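Local coordinates for biuret hydrolase (Pseudomonas sp., PDB 6C62), which hydrolyses 1-carboxybiuret to urea-1,3-dicarboxylate and ammonia, a step in the bacterial breakdown of atrazine, at residues A179-V184 against I374-I379; G198-V203 against C311-D316; V203-H208 against A306-C311; G269-A274 against T416-N421; A285-M290 against R362-L367. All coordinates share one frame; numbering follows the deposited sequence.

Contact 3 is the buried one, with every touching residue shielded; contacts 1, 2 and 5 are partly buried, and contact 4 lies near the surface. Contacts 2 and 3 share Val-203, Cys-311 and helix 294-312, their centres about 8 Å apart, and both reach the second subunit. Contacts 1 and 4 are neighbours, joined through a probable hydrogen bond between Ser-375 OG and Asn-421 ND2. Contact 5 stands apart, at the 288-289 end of the large sheet. The chemistry varies accordingly: contact 3 binds a carboxylate by direct hydrogen bonds, contacts 1 and 2 combine apolar packing with a bridging water, contact 4 is mostly alanine against proline, and contact 5 places a valine methyl on an indole face.

Contact 1 of 5, residues A179-V184 against I374-I379; sequences ASLCGV and ISAPAI
The backbones draw nearest at Leu-181 and Ala-376, whose CA atoms lie 5.3 Å apart where the last turn of helix 176-182 meets the irregular chain of 374-379. Leu-181 supplies nearly all of the helix surface used. Its CG stands anti to the carbonyl carbon (chi1 -56°), and from there the two methyls rest on neighbouring points of the loop backbone. CD2 lies 3.6 Å from Ile-374 O and also packs on Ala-376 N, whereas CD1 sits by the CA and CB of Ala-376; Leu-181 CB and Ala-376 CB are 4.2 Å apart. A water joins the main chains beside this packing, donating to Leu-181 O at 2.9 Å and accepting from Ala-376 N at 3.1 Å. Leu-181 O has a further partner in Asn-139 ND2. The helix ends in a Schellman motif: Gly-183 has positive phi (68°), Val-184 N bonds to Ala-179 O at 3.0 Å, and the inner bond from Gly-183 N to Ser-180 O is weak. Leu-181 is about 11 Å, side chain to side chain, from Ser-174, the probable acyl-ester nucleophile. Around the contact, Cys-182 and Val-184 rest on helix 152-159, Ala-376 on strand 135-139, and Ser-375 on strand 426-432.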
# COMPACT_ATOMS: atom_id res chain seq x y z
N ALA A 179 -17.90 13.41 -19.65
CA ALA A 179 -17.37 14.24 -20.71
C ALA A 179 -17.76 13.65 -22.06
O ALA A 179 -18.25 14.37 -22.96
CB ALA A 179 -15.85 14.38 -20.62
N SER A 180 -17.58 12.34 -22.20
CA SER A 180 -17.94 11.64 -23.45
C SER A 180 -19.44 11.78 -23.78
O SER A 180 -19.81 12.18 -24.91
CB SER A 180 -17.59 10.19 -23.37
OG SER A 180 -17.81 9.48 -24.57
N LEU A 181 -20.27 11.39 -22.83
CA LEU A 181 -21.67 11.34 -23.01
C LEU A 181 -22.39 12.69 -23.12
O LEU A 181 -23.37 12.78 -23.87
CB LEU A 181 -22.32 10.45 -22.00
CG LEU A 181 -21.81 9.02 -21.93
CD1 LEU A 181 -22.77 8.18 -21.10
CD2 LEU A 181 -21.66 8.42 -23.31
N CYS A 182 -21.87 13.72 -22.45
CA CYS A 182 -22.42 15.09 -22.51
C CYS A 182 -21.78 15.97 -23.61
O CYS A 182 -22.25 17.10 -23.86
CB CYS A 182 -22.30 15.78 -21.17
SG CYS A 182 -23.46 15.13 -19.95
N GLY A 183 -20.72 15.49 -24.25
CA GLY A 183 -20.07 16.29 -25.23
C GLY A 183 -19.36 17.51 -24.67
O GLY A 183 -19.45 18.60 -25.24
N VAL A 184 -18.57 17.32 -23.60
CA VAL A 184 -17.79 18.40 -23.07
C VAL A 184 -16.37 17.90 -22.80
O VAL A 184 -16.07 16.72 -23.02
CB VAL A 184 -18.41 18.97 -21.77
CG1 VAL A 184 -19.85 19.46 -22.00
CG2 VAL A 184 -18.40 17.92 -20.64
N ILE A 374 -20.15 3.28 -26.45
CA ILE A 374 -21.26 3.84 -27.17
C ILE A 374 -21.60 5.25 -26.60
O ILE A 374 -21.11 5.64 -25.51
CB ILE A 374 -22.53 2.96 -26.99
CG1 ILE A 374 -22.86 2.76 -25.50
CG2 ILE A 374 -22.36 1.56 -27.59
CD1 ILE A 374 -24.27 2.30 -25.24
N SER A 375 -22.46 5.98 -27.30
CA SER A 375 -23.03 7.24 -26.80
C SER A 375 -24.13 6.98 -25.78
O SER A 375 -24.51 5.82 -25.55
CB SER A 375 -23.57 8.06 -27.96
OG SER A 375 -22.47 8.55 -28.69
N ALA A 376 -24.68 8.04 -25.18
CA ALA A 376 -25.55 7.91 -24.05
C ALA A 376 -26.78 7.01 -24.29
O ALA A 376 -27.54 7.29 -25.20
CB ALA A 376 -25.99 9.27 -23.56
N PRO A 377 -26.94 5.93 -23.49
CA PRO A 377 -28.15 5.16 -23.59
C PRO A 377 -29.33 5.82 -22.86
O PRO A 377 -29.13 6.85 -22.14
CB PRO A 377 -27.75 3.85 -22.94
CG PRO A 377 -26.71 4.20 -21.97
CD PRO A 377 -25.91 5.25 -22.68
N ALA A 378 -30.52 5.28 -23.07
CA ALA A 378 -31.73 5.77 -22.39
C ALA A 378 -31.59 5.60 -20.87
O ALA A 378 -31.04 4.65 -20.39
CB ALA A 378 -32.99 4.98 -22.88
N ILE A 379 -32.15 6.54 -20.14
CA ILE A 379 -32.33 6.41 -18.73
C ILE A 379 -33.13 5.13 -18.46
O ILE A 379 -34.08 4.88 -19.13
CB ILE A 379 -33.06 7.63 -18.16
CG1 ILE A 379 -32.07 8.80 -18.07
CG2 ILE A 379 -33.72 7.33 -16.79
CD1 ILE A 379 -32.73 10.16 -18.00
O HOH W 1 -23.61 10.80 -25.92

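Contact 2 of 5, residues G198-V203 against C311-D316; sequences GTYPFV and CLHLDD
Leu-312, His-313 and Tyr-200 carry the contact between the loop leading to strand 208-213 and the junction of helices 294-312 and 314-319, within the amidase-signature fold. Leu-312 buries the largest area. Its CG is anti to the backbone N (chi1 -160°), which sends CD2 against the loop main chain, 3.6 Å from Pro-201 O and 3.7 Å from Phe-202 O. The same methyl meets Pro-201 CG at 4.1 Å, the two side chains crossing at roughly a right angle. His-313, the N-cap residue of the second helix, approaches Tyr-200 from the opposite direction: its CE1 reaches the phenol edge near the ring plane, 3.3 Å from Tyr-200 OH and 3.9 Å from Tyr-200 CE1. No hydrogen bond links the two rings; Phe-123 meets both of them, and Phe-332 also meets the imidazole. Substituting an alanine for Tyr-200 would probably open a gap beside His-313 CE1 and Phe-123, where the phenol ring now packs. The assembly closes in as well: Arg-348 of the second subunit packs on Leu-312, and apolar side chains of another protein's chain pack on Tyr-200 and Pro-201. Phe-202 points its CB away from 311-316, and its side chain lies about 6 Å from those of Ser-150 and Ser-174, both probably catalytic. A water in the imidazole plane completes the join, donating to Pro-201 O at 2.7 Å and bonded to His-313 NE2 at 2.9 Å.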
# COMPACT_ATOMS: atom_id res chain seq x y z
N GLY A 198 -10.17 17.33 1.77
CA GLY A 198 -11.52 17.88 1.88
C GLY A 198 -12.52 17.29 0.88
O GLY A 198 -13.45 17.98 0.52
N THR A 199 -12.28 16.08 0.38
CA THR A 199 -13.24 15.40 -0.46
C THR A 199 -13.65 14.05 0.14
O THR A 199 -12.90 13.42 0.92
CB THR A 199 -12.76 15.18 -1.91
OG1 THR A 199 -11.67 14.24 -1.94
CG2 THR A 199 -12.33 16.54 -2.52
N TYR A 200 -14.87 13.63 -0.17
CA TYR A 200 -15.36 12.33 0.33
C TYR A 200 -14.80 11.21 -0.59
O TYR A 200 -15.05 11.21 -1.81
CB TYR A 200 -16.90 12.34 0.39
CG TYR A 200 -17.42 11.19 1.23
CD1 TYR A 200 -17.49 9.92 0.70
CD2 TYR A 200 -17.74 11.37 2.55
CE1 TYR A 200 -17.90 8.86 1.49
CE2 TYR A 200 -18.14 10.32 3.37
CZ TYR A 200 -18.25 9.07 2.84
OH TYR A 200 -18.70 7.99 3.64
N PRO A 201 -14.05 10.28 -0.04
CA PRO A 201 -13.38 9.28 -0.87
C PRO A 201 -14.22 8.07 -1.28
O PRO A 201 -15.37 7.86 -0.82
CB PRO A 201 -12.23 8.83 0.01
CG PRO A 201 -12.79 8.90 1.36
CD PRO A 201 -13.75 10.06 1.37
N PHE A 202 -13.68 7.35 -2.25
CA PHE A 202 -14.32 6.13 -2.76
C PHE A 202 -13.28 5.03 -2.67
O PHE A 202 -13.42 4.11 -1.86
CB PHE A 202 -14.87 6.41 -4.18
CG PHE A 202 -15.39 5.22 -4.93
CD1 PHE A 202 -16.09 4.17 -4.26
CD2 PHE A 202 -15.22 5.15 -6.31
CE1 PHE A 202 -16.57 3.07 -4.95
CE2 PHE A 202 -15.72 4.03 -7.04
CZ PHE A 202 -16.40 3.01 -6.35
N VAL A 203 -12.23 5.13 -3.46
CA VAL A 203 -11.12 4.13 -3.48
C VAL A 203 -9.83 4.91 -3.24
O VAL A 203 -9.33 5.60 -4.12
CB VAL A 203 -11.07 3.40 -4.83
CG1 VAL A 203 -9.97 2.33 -4.88
CG2 VAL A 203 -12.43 2.84 -5.19
N CYS A 311 -15.58 -1.81 1.83
CA CYS A 311 -15.10 -1.83 3.20
C CYS A 311 -15.11 -0.46 3.83
O CYS A 311 -15.29 -0.33 5.02
CB CYS A 311 -13.74 -2.50 3.32
SG CYS A 311 -13.95 -4.28 2.88
N LEU A 312 -14.91 0.58 3.05
CA LEU A 312 -15.03 1.94 3.55
C LEU A 312 -16.38 2.19 4.22
O LEU A 312 -16.46 3.02 5.10
CB LEU A 312 -14.91 2.95 2.43
CG LEU A 312 -14.55 4.40 2.76
CD1 LEU A 312 -13.13 4.46 3.28
CD2 LEU A 312 -14.67 5.22 1.48
N HIS A 313 -17.44 1.53 3.74
CA HIS A 313 -18.81 1.77 4.22
C HIS A 313 -19.31 0.59 5.07
O HIS A 313 -20.52 0.44 5.30
CB HIS A 313 -19.72 1.94 3.01
CG HIS A 313 -19.42 3.16 2.21
ND1 HIS A 313 -19.76 4.41 2.65
CD2 HIS A 313 -18.77 3.33 1.04
CE1 HIS A 313 -19.36 5.30 1.77
NE2 HIS A 313 -18.73 4.68 0.79
N LEU A 314 -18.40 -0.23 5.59
CA LEU A 314 -18.83 -1.45 6.27
C LEU A 314 -19.73 -1.18 7.50
O LEU A 314 -20.72 -1.90 7.71
CB LEU A 314 -17.63 -2.29 6.65
CG LEU A 314 -17.93 -3.60 7.37
CD1 LEU A 314 -18.87 -4.50 6.58
CD2 LEU A 314 -16.59 -4.32 7.62
N ASP A 315 -19.40 -0.15 8.27
CA ASP A 315 -20.14 0.14 9.50
C ASP A 315 -21.58 0.48 9.17
O ASP A 315 -22.47 -0.02 9.86
CB ASP A 315 -19.58 1.35 10.27
CG ASP A 315 -18.19 1.11 10.89
OD1 ASP A 315 -17.94 -0.01 11.43
OD2 ASP A 315 -17.33 2.09 10.85
N ASP A 316 -21.79 1.30 8.14
CA ASP A 316 -23.13 1.60 7.66
C ASP A 316 -23.81 0.43 6.96
O ASP A 316 -25.03 0.26 7.08
CB ASP A 316 -23.10 2.82 6.76
CG ASP A 316 -22.90 4.12 7.57
OD1 ASP A 316 -23.40 4.18 8.71
OD2 ASP A 316 -22.24 5.10 7.07
O HOH W 2 -17.52 6.34 -1.30

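Contact 3 of 5, residues V203-H208 against A306-C311; sequences VHSIDH and ASEGGC
With CG anti to its carbonyl carbon (chi1 -77°) and the chain extended beyond it (chi2 -170°), Glu-308 reaches from helix 294-312 to Ser-205, whose OG is likewise anti to its own carbonyl carbon. The carboxylate grips the serine twice. Ser-205 N donates to OE1 of Glu-308 at 3.0 Å, with an N-H...O angle of 161°, and Ser-205 OG donates to OE2 of Glu-308 at 2.6 Å. Each oxygen uses its syn lone pair. Val-203 crosses the glutamate at about a right angle and lays CG1 3.4 Å from Glu-308 OE1. The contact thus ties the loop between strands 185-188 and 208-213 to helix 294-312, with the Val-203 side chain about 10 Å from that of Ser-174, the probable nucleophile. With an alanine in place of Glu-308, Ser-205 N and OG would probably both be left without their carboxylate acceptor. Tyr-343 OH adds a further bond to Glu-308 OE2, and Leu-344 of the second subunit packs on the same side chain. A buried carboxylate with donors on both oxygens is likely to be ionised, its charge offset by these dipoles.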
# COMPACT_ATOMS: atom_id res chain seq x y z
N VAL A 203 -12.23 5.13 -3.46
CA VAL A 203 -11.12 4.13 -3.48
C VAL A 203 -9.83 4.91 -3.24
O VAL A 203 -9.33 5.60 -4.12
CB VAL A 203 -11.07 3.40 -4.83
CG1 VAL A 203 -9.97 2.33 -4.88
CG2 VAL A 203 -12.43 2.84 -5.19
N HIS A 204 -9.28 4.81 -2.05
CA HIS A 204 -8.06 5.53 -1.72
C HIS A 204 -6.92 5.24 -2.72
O HIS A 204 -6.14 6.13 -3.10
CB HIS A 204 -7.60 5.13 -0.29
CG HIS A 204 -8.53 5.52 0.80
ND1 HIS A 204 -8.80 4.70 1.89
CD2 HIS A 204 -9.19 6.69 1.01
CE1 HIS A 204 -9.61 5.37 2.71
NE2 HIS A 204 -9.87 6.57 2.19
N SER A 205 -6.83 3.99 -3.17
CA SER A 205 -5.77 3.58 -4.08
C SER A 205 -5.93 4.09 -5.54
O SER A 205 -5.01 3.93 -6.37
CB SER A 205 -5.68 2.03 -4.14
OG SER A 205 -5.15 1.42 -2.96
N ILE A 206 -7.11 4.61 -5.92
CA ILE A 206 -7.35 4.95 -7.33
C ILE A 206 -8.05 6.27 -7.60
O ILE A 206 -8.00 6.76 -8.74
CB ILE A 206 -8.12 3.79 -8.07
CG1 ILE A 206 -7.59 2.38 -7.71
CG2 ILE A 206 -8.01 3.94 -9.57
CD1 ILE A 206 -8.42 1.27 -8.32
N ASP A 207 -8.67 6.93 -6.62
CA ASP A 207 -9.41 8.18 -6.89
C ASP A 207 -8.54 9.28 -7.45
O ASP A 207 -7.48 9.54 -6.89
CB ASP A 207 -10.08 8.79 -5.64
CG ASP A 207 -11.16 7.94 -5.01
OD1 ASP A 207 -11.73 7.07 -5.67
OD2 ASP A 207 -11.41 8.19 -3.76
N HIS A 208 -9.02 9.95 -8.49
CA HIS A 208 -8.42 11.15 -9.06
C HIS A 208 -9.48 12.28 -9.06
O HIS A 208 -10.68 12.01 -9.18
CB HIS A 208 -8.11 10.99 -10.55
CG HIS A 208 -7.17 9.88 -10.92
ND1 HIS A 208 -7.53 8.55 -10.92
CD2 HIS A 208 -5.97 9.95 -11.52
CE1 HIS A 208 -6.53 7.83 -11.42
NE2 HIS A 208 -5.57 8.67 -11.81
N ALA A 306 -13.98 -2.52 -5.65
CA ALA A 306 -15.11 -3.08 -4.92
C ALA A 306 -14.76 -3.32 -3.45
O ALA A 306 -15.56 -3.07 -2.59
CB ALA A 306 -15.57 -4.37 -5.57
N SER A 307 -13.59 -3.89 -3.18
CA SER A 307 -13.22 -4.13 -1.78
C SER A 307 -12.94 -2.83 -1.00
O SER A 307 -13.41 -2.72 0.15
CB SER A 307 -12.04 -5.08 -1.72
OG SER A 307 -12.55 -6.37 -2.02
N GLU A 308 -12.15 -1.93 -1.56
CA GLU A 308 -11.82 -0.72 -0.83
C GLU A 308 -13.09 0.17 -0.67
O GLU A 308 -13.32 0.66 0.39
CB GLU A 308 -10.73 0.10 -1.53
CG GLU A 308 -9.35 -0.43 -1.38
CD GLU A 308 -8.19 0.50 -1.86
OE1 GLU A 308 -8.33 1.74 -1.95
OE2 GLU A 308 -7.06 -0.05 -2.12
N GLY A 309 -13.92 0.33 -1.73
CA GLY A 309 -15.16 1.12 -1.58
C GLY A 309 -16.18 0.45 -0.65
O GLY A 309 -16.76 1.10 0.20
N GLY A 310 -16.38 -0.85 -0.79
CA GLY A 310 -17.29 -1.55 0.11
C GLY A 310 -16.85 -1.50 1.55
O GLY A 310 -17.69 -1.20 2.45
N CYS A 311 -15.58 -1.81 1.83
CA CYS A 311 -15.10 -1.83 3.20
C CYS A 311 -15.11 -0.46 3.83
O CYS A 311 -15.29 -0.33 5.02
CB CYS A 311 -13.74 -2.50 3.32
SG CYS A 311 -13.95 -4.28 2.88

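Contact 4 of 5, residues G269-A274 against T416-N421; sequences GPAARA and TWPGEN
The N-terminal part of helix 270-283 presents Ala-271 and Ala-274, three residues apart and so on one side of the helix, to the loop at Pro-418. The CA atoms of Ala-271 and Pro-418 lie 6.0 Å apart, a spacing that the small alanine side chain allows. The proline ring does the touching on the loop side: its CG is 3.8 Å from Ala-271 O and 4.0 Å from Ala-271 CB, while Pro-418 CB meets Ala-274 CB more loosely, at 4.5 Å. The loop is the turn of a beta hairpin, joining the adjacent antiparallel strands 411-416 and 426-432 of the large sheet. Further round that turn Asn-421 holds CG anti to its backbone N (chi1 -165°), which carries the amide back to Ala-271; CB of Ala-271 sits 3.6 Å from Asn-421 OD1 and 3.8 Å from Asn-421 CG. The amide is oriented from outside the contact, since Asn-421 ND2 is hydrogen-bonded to Met-424 O and probably to Ser-375 OG, a side chain modelled in two conformers. On the helix side, Gly-269 is the N-cap, and its O accepts from Arg-273 N at 2.9 Å. Ile-426, on the second strand of the hairpin, touches both Pro-418 and Ala-272.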
# COMPACT_ATOMS: atom_id res chain seq x y z
N GLY A 269 -17.91 0.37 -30.05
CA GLY A 269 -18.92 0.30 -31.10
C GLY A 269 -18.54 1.13 -32.33
O GLY A 269 -17.53 1.86 -32.34
N PRO A 270 -19.38 1.08 -33.38
CA PRO A 270 -19.02 1.76 -34.65
C PRO A 270 -18.84 3.28 -34.51
O PRO A 270 -17.90 3.84 -35.10
CB PRO A 270 -20.24 1.48 -35.54
CG PRO A 270 -20.80 0.20 -35.00
CD PRO A 270 -20.62 0.28 -33.49
N ALA A 271 -19.70 3.95 -33.76
CA ALA A 271 -19.47 5.40 -33.52
C ALA A 271 -18.18 5.74 -32.75
O ALA A 271 -17.49 6.72 -33.08
CB ALA A 271 -20.65 6.03 -32.82
N ALA A 272 -17.87 4.93 -31.74
CA ALA A 272 -16.61 5.09 -30.96
C ALA A 272 -15.38 4.91 -31.87
O ALA A 272 -14.46 5.74 -31.87
CB ALA A 272 -16.59 4.09 -29.80
N ARG A 273 -15.42 3.88 -32.71
CA ARG A 273 -14.34 3.65 -33.71
C ARG A 273 -14.18 4.80 -34.70
O ARG A 273 -13.07 5.18 -35.04
CB ARG A 273 -14.54 2.34 -34.45
CG ARG A 273 -14.43 1.10 -33.61
CD ARG A 273 -14.96 -0.10 -34.39
NE ARG A 273 -14.79 -1.28 -33.58
CZ ARG A 273 -14.71 -2.54 -34.03
NH1 ARG A 273 -14.93 -2.85 -35.31
NH2 ARG A 273 -14.45 -3.53 -33.18
N ALA A 274 -15.28 5.39 -35.14
CA ALA A 274 -15.23 6.51 -36.10
C ALA A 274 -14.67 7.76 -35.45
O ALA A 274 -13.96 8.53 -36.06
CB ALA A 274 -16.61 6.80 -36.67
N THR A 416 -16.35 14.78 -29.46
CA THR A 416 -16.52 14.69 -30.90
C THR A 416 -17.95 14.25 -31.25
O THR A 416 -18.75 13.85 -30.35
CB THR A 416 -15.54 13.69 -31.56
OG1 THR A 416 -15.98 12.38 -31.28
CG2 THR A 416 -14.09 13.83 -31.03
N TRP A 417 -18.29 14.40 -32.53
CA TRP A 417 -19.68 14.33 -32.98
C TRP A 417 -19.71 13.42 -34.22
O TRP A 417 -19.75 13.91 -35.32
CB TRP A 417 -20.23 15.72 -33.26
CG TRP A 417 -20.27 16.55 -31.99
CD1 TRP A 417 -19.25 17.31 -31.49
CD2 TRP A 417 -21.33 16.65 -31.08
NE1 TRP A 417 -19.64 17.90 -30.33
CE2 TRP A 417 -20.91 17.50 -30.03
CE3 TRP A 417 -22.61 16.07 -31.00
CZ2 TRP A 417 -21.74 17.81 -28.94
CZ3 TRP A 417 -23.44 16.41 -29.93
CH2 TRP A 417 -22.99 17.26 -28.91
N PRO A 418 -19.63 12.09 -34.02
CA PRO A 418 -19.64 11.19 -35.18
C PRO A 418 -21.02 11.13 -35.92
O PRO A 418 -22.09 11.33 -35.32
CB PRO A 418 -19.18 9.84 -34.59
CG PRO A 418 -19.60 9.91 -33.15
CD PRO A 418 -19.68 11.36 -32.74
N GLY A 419 -20.95 10.85 -37.22
CA GLY A 419 -22.08 10.96 -38.12
C GLY A 419 -23.28 10.03 -37.99
O GLY A 419 -24.41 10.46 -38.27
N GLU A 420 -23.10 8.78 -37.65
CA GLU A 420 -24.25 7.86 -37.83
C GLU A 420 -24.96 7.61 -36.49
O GLU A 420 -25.28 6.50 -36.17
CB GLU A 420 -23.76 6.56 -38.51
CG GLU A 420 -24.74 5.97 -39.53
CD GLU A 420 -24.83 6.79 -40.83
OE1 GLU A 420 -23.78 7.32 -41.24
OE2 GLU A 420 -25.92 6.90 -41.44
N ASN A 421 -25.18 8.65 -35.71
CA ASN A 421 -25.25 8.42 -34.25
C ASN A 421 -26.32 9.22 -33.54
O ASN A 421 -26.17 9.54 -32.35
CB ASN A 421 -23.86 8.70 -33.68
CG ASN A 421 -23.68 8.18 -32.28
OD1 ASN A 421 -23.96 7.02 -32.00
ND2 ASN A 421 -23.17 9.02 -31.40

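Contact 5 of 5, residues A285-M290 against R362-L367; sequences ASEVVM and RDWDIL
Trp-364 is the first residue of 362-367 to meet the other segment, and it brings both a face and an edge. Its CG lies anti to the carbonyl carbon (chi1 -63°), which lays the indole alongside Val-289. CG2 of Val-289 stands over the six-membered ring, 3.6 Å from its centroid and 25° off the ring normal, a CH-pi contact; the nearest ring atom to that methyl is Trp-364 CZ2, at 3.3 Å. Glu-287 arrives at the rim instead. Its OE1 is 3.7 Å from Trp-364 CH2, with CD in the plane of the ring, and the carboxylate is turned 69° from that plane. Three residues on, Leu-367 returns to the contact, its CD2 3.9 Å from Val-289 CG2 and over the same indole face. The CA atoms of Val-289 and Leu-367 are 8.1 Å apart because strand 257-260 runs between strand 366-370 and strand 288-289, the outermost of the large sheet within this chain, parallel to both; side chains thus bridge across the middle strand, with Leu-360 of helix 340-360 touching both aliphatic residues. Arg-256 ties together the polar side, in a salt bridge with Glu-287 OE1 and a cation-pi contact with Trp-364. The indole thus meets methyls on one face and a carboxylate at its edge, the charge of the latter probably balanced by Arg-256.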
# COMPACT_ATOMS: atom_id res chain seq x y z
N ALA A 285 -1.75 10.16 -36.35
CA ALA A 285 -1.47 8.86 -35.75
C ALA A 285 -1.94 7.80 -36.69
O ALA A 285 -3.10 7.81 -37.08
CB ALA A 285 -2.21 8.69 -34.44
N SER A 286 -1.05 6.89 -37.06
CA SER A 286 -1.44 5.77 -37.97
C SER A 286 -1.12 4.40 -37.45
O SER A 286 -1.82 3.45 -37.81
CB SER A 286 -0.82 5.94 -39.34
OG SER A 286 0.55 6.27 -39.20
N GLU A 287 -0.11 4.28 -36.58
CA GLU A 287 0.24 3.00 -35.98
C GLU A 287 -0.76 2.54 -34.92
O GLU A 287 -1.19 3.33 -34.09
CB GLU A 287 1.61 3.08 -35.38
CG GLU A 287 2.68 2.55 -36.31
CD GLU A 287 4.05 2.60 -35.66
OE1 GLU A 287 4.37 1.65 -34.89
OE2 GLU A 287 4.77 3.61 -35.94
N VAL A 288 -1.12 1.27 -34.97
CA VAL A 288 -1.96 0.62 -33.97
C VAL A 288 -1.00 0.05 -32.90
O VAL A 288 -0.01 -0.58 -33.22
CB VAL A 288 -2.86 -0.44 -34.60
CG1 VAL A 288 -3.58 -1.27 -33.54
CG2 VAL A 288 -3.86 0.22 -35.55
N VAL A 289 -1.26 0.34 -31.64
CA VAL A 289 -0.39 0.00 -30.52
C VAL A 289 -1.23 -0.87 -29.53
O VAL A 289 -2.40 -0.57 -29.27
CB VAL A 289 0.01 1.29 -29.78
CG1 VAL A 289 0.83 1.00 -28.54
CG2 VAL A 289 0.74 2.21 -30.68
N MET A 290 -0.63 -1.93 -28.99
CA MET A 290 -1.30 -2.73 -27.95
C MET A 290 -0.93 -2.20 -26.56
O MET A 290 0.21 -2.02 -26.25
CB MET A 290 -0.99 -4.22 -28.09
CG MET A 290 -1.39 -4.71 -29.51
SD MET A 290 -3.18 -4.47 -29.90
CE MET A 290 -3.70 -6.05 -29.20
N ARG A 362 7.82 4.83 -22.99
CA ARG A 362 9.15 5.14 -23.52
C ARG A 362 9.16 5.19 -25.05
O ARG A 362 10.08 5.72 -25.61
CB ARG A 362 10.20 4.16 -22.92
CG ARG A 362 10.39 4.47 -21.43
CD ARG A 362 11.68 3.94 -20.85
NE ARG A 362 11.54 2.57 -20.34
CZ ARG A 362 11.04 2.23 -19.13
NH1 ARG A 362 10.97 0.94 -18.80
NH2 ARG A 362 10.56 3.14 -18.26
N ASP A 363 8.18 4.61 -25.72
CA ASP A 363 8.12 4.57 -27.17
C ASP A 363 7.03 5.50 -27.74
O ASP A 363 6.95 5.65 -28.94
CB ASP A 363 7.85 3.14 -27.63
CG ASP A 363 8.91 2.10 -27.07
OD1 ASP A 363 10.08 2.45 -26.83
OD2 ASP A 363 8.57 0.93 -26.83
N TRP A 364 6.18 6.11 -26.89
CA TRP A 364 5.00 6.84 -27.38
C TRP A 364 4.83 8.07 -26.52
O TRP A 364 5.12 8.01 -25.30
CB TRP A 364 3.75 5.97 -27.34
CG TRP A 364 3.85 4.81 -28.21
CD1 TRP A 364 4.20 3.53 -27.87
CD2 TRP A 364 3.69 4.80 -29.63
NE1 TRP A 364 4.25 2.72 -29.00
CE2 TRP A 364 3.94 3.48 -30.08
CE3 TRP A 364 3.33 5.78 -30.58
CZ2 TRP A 364 3.84 3.11 -31.43
CZ3 TRP A 364 3.22 5.42 -31.92
CH2 TRP A 364 3.48 4.11 -32.34
N ASP A 365 4.39 9.18 -27.15
CA ASP A 365 4.08 10.41 -26.41
C ASP A 365 2.58 10.49 -26.04
O ASP A 365 2.24 10.85 -24.90
CB ASP A 365 4.51 11.63 -27.20
CG ASP A 365 6.03 11.61 -27.46
OD1 ASP A 365 6.73 11.67 -26.45
OD2 ASP A 365 6.51 11.41 -28.65
N ILE A 366 1.72 10.16 -27.01
CA ILE A 366 0.25 10.18 -26.81
C ILE A 366 -0.35 8.91 -27.43
O ILE A 366 0.09 8.49 -28.53
CB ILE A 366 -0.35 11.44 -27.44
CG1 ILE A 366 0.08 12.67 -26.71
CG2 ILE A 366 -1.86 11.44 -27.37
CD1 ILE A 366 0.28 13.80 -27.64
N LEU A 367 -1.32 8.32 -26.75
CA LEU A 367 -2.08 7.19 -27.28
C LEU A 367 -3.56 7.54 -27.27
O LEU A 367 -4.02 8.19 -26.32
CB LEU A 367 -1.81 5.90 -26.51
CG LEU A 367 -0.32 5.45 -26.59
CD1 LEU A 367 -0.01 4.37 -25.57
CD2 LEU A 367 -0.01 4.91 -27.98